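Local coordinates for F-BAR domain only protein 1 (Danio rerio, PDB 5JP2) that probably acts early in clathrin-mediated endocytosis, its mu homology domain binding a peptide of the endocytic protein Eps15, at residues S16-A21 / S50-I55. Residues are numbered along the deposited sequence; the frame is centred on the assembly and turned at random. Where two conformers were deposited one is given.
Sequences SWPVAA and SFPAGI
Ala-20 and Ser-50 form an antiparallel hydrogen-bonded pair, Ala-20 N giving to Ser-50 O at 3.1 Å and Ser-50 N to Ala-20 O at 2.6 Å, both nearly straight. This is the open end of the beta hairpin 17-31/39-52, in the long sheet of the mu homology domain. Beyond the pair the ladder stops: the next such position would join Pro-18 to Pro-52, neither has an N-H, and both bonds are lost; Pro-52 CD instead lies 3.1 Å from Pro-18 O. A type I turn from Pro-52 to Ile-55, closed by Ile-55 N on Pro-52 O, then turns the chain away from the strand. Ala-20, Ser-50 and Pro-52 pack on aromatic and Pro-18 on acidic parts of the bound peptide; small residues and compact, rigid proline rings suit such a surface. Ser-50 OG, anti to its own N (chi1 -170°), hydrogen-bonds to Asn-127 OD1 on the next strand, 125-137. Val-19 and Phe-51 extend side by side toward the interior, where Leu-261 and Val-128 also pack, and the branched valine offers CG1 obliquely to the ring at 3.8 Å from CE2. Ile-55, its chain extended (chi1 -161°, chi2 169°), brings CD1 to 4.0 Å from Trp-17 CB.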
loop_
_atom_site.group_PDB
_atom_site.type_symbol
_atom_site.label_atom_id
_atom_site.label_comp_id
_atom_site.label_asym_id
_atom_site.label_seq_id
_atom_site.Cartn_x
_atom_site.Cartn_y
_atom_site.Cartn_z
ATOM N N SER B 16 29.320 -11.402 -2.095
ATOM C CA SER B 16 28.350 -10.340 -1.839
ATOM C C SER B 16 27.070 -10.923 -1.260
ATOM O O SER B 16 26.570 -11.943 -1.734
ATOM C CB SER B 16 28.043 -9.578 -3.124
ATOM O OG SER B 16 27.449 -8.329 -2.832
ATOM N N TRP B 17 26.532 -10.267 -0.246
ATOM C CA TRP B 17 25.441 -10.881 0.498
ATOM C C TRP B 17 24.103 -10.282 0.098
ATOM O O TRP B 17 24.004 -9.059 -0.070
ATOM C CB TRP B 17 25.667 -10.703 1.992
ATOM C CG TRP B 17 26.994 -11.214 2.452
ATOM C CD1 TRP B 17 27.490 -12.473 2.280
ATOM C CD2 TRP B 17 27.994 -10.486 3.176
ATOM N NE1 TRP B 17 28.736 -12.571 2.844
ATOM C CE2 TRP B 17 29.067 -11.366 3.403
ATOM C CE3 TRP B 17 28.084 -9.179 3.652
ATOM C CZ2 TRP B 17 30.214 -10.979 4.088
ATOM C CZ3 TRP B 17 29.223 -8.799 4.329
ATOM C CH2 TRP B 17 30.272 -9.692 4.540
ATOM N N PRO B 18 23.062 -11.098 -0.064
ATOM C CA PRO B 18 21.765 -10.567 -0.495
ATOM C C PRO B 18 20.876 -10.120 0.656
ATOM O O PRO B 18 20.821 -10.756 1.709
ATOM C CB PRO B 18 21.141 -11.765 -1.214
ATOM C CG PRO B 18 21.654 -12.941 -0.421
ATOM C CD PRO B 18 23.054 -12.573 0.004
ATOM N N VAL B 19 20.136 -9.032 0.424
ATOM C CA VAL B 19 19.012 -8.647 1.268
ATOM C C VAL B 19 17.835 -8.326 0.362
ATOM O O VAL B 19 17.988 -8.124 -0.841
ATOM C CB VAL B 19 19.319 -7.446 2.199
ATOM C CG1 VAL B 19 20.486 -7.753 3.124
ATOM C CG2 VAL B 19 19.571 -6.177 1.414
ATOM N N ALA B 20 16.647 -8.284 0.952
ATOM C CA ALA B 20 15.434 -7.947 0.230
ATOM C C ALA B 20 14.633 -6.897 0.993
ATOM O O ALA B 20 14.657 -6.851 2.222
ATOM C CB ALA B 20 14.582 -9.190 -0.004
ATOM N N ALA B 21 13.918 -6.059 0.246
ATOM C CA ALA B 21 13.116 -4.976 0.793
ATOM C C ALA B 21 11.647 -5.160 0.416
ATOM O O ALA B 21 11.326 -5.808 -0.580
ATOM C CB ALA B 21 13.606 -3.624 0.294
ATOM N N SER B 50 14.440 -7.744 4.668
ATOM C CA SER B 50 14.553 -9.154 4.997
ATOM C C SER B 50 16.000 -9.620 4.848
ATOM O O SER B 50 16.731 -9.152 3.977
ATOM C CB SER B 50 13.631 -9.977 4.104
ATOM O OG SER B 50 13.554 -11.307 4.556
ATOM N N PHE B 51 16.409 -10.537 5.721
ATOM C CA PHE B 51 17.762 -11.058 5.758
ATOM C C PHE B 51 17.754 -12.578 5.693
ATOM O O PHE B 51 16.974 -13.225 6.391
ATOM C CB PHE B 51 18.499 -10.632 7.030
ATOM C CG PHE B 51 18.786 -9.173 7.106
ATOM C CD1 PHE B 51 17.821 -8.281 7.509
ATOM C CD2 PHE B 51 20.027 -8.696 6.788
ATOM C CE1 PHE B 51 18.097 -6.953 7.580
ATOM C CE2 PHE B 51 20.298 -7.374 6.856
ATOM C CZ PHE B 51 19.330 -6.496 7.252
ATOM N N PRO B 52 18.652 -13.170 4.917
ATOM C CA PRO B 52 18.692 -14.632 4.839
ATOM C C PRO B 52 19.262 -15.206 6.119
ATOM O O PRO B 52 20.164 -14.634 6.723
ATOM C CB PRO B 52 19.609 -14.897 3.643
ATOM C CG PRO B 52 20.432 -13.686 3.517
ATOM C CD PRO B 52 19.595 -12.535 3.986
ATOM N N ALA B 53 18.697 -16.330 6.553
ATOM C CA ALA B 53 19.062 -16.870 7.855
ATOM C C ALA B 53 20.567 -17.043 7.982
ATOM O O ALA B 53 21.145 -16.780 9.036
ATOM C CB ALA B 53 18.332 -18.181 8.103
ATOM N N GLY B 54 21.232 -17.433 6.901
ATOM C CA GLY B 54 22.648 -17.704 7.005
ATOM C C GLY B 54 23.508 -16.489 7.247
ATOM O O GLY B 54 24.695 -16.641 7.536
ATOM N N ILE B 55 22.947 -15.286 7.150
ATOM C CA ILE B 55 23.775 -14.100 7.309
ATOM C C ILE B 55 24.051 -13.825 8.778
ATOM O O ILE B 55 24.943 -13.036 9.101
ATOM C CB ILE B 55 23.124 -12.888 6.624
ATOM C CG1 ILE B 55 24.150 -11.794 6.373
ATOM C CG2 ILE B 55 22.029 -12.321 7.472
ATOM C CD1 ILE B 55 23.640 -10.724 5.495
#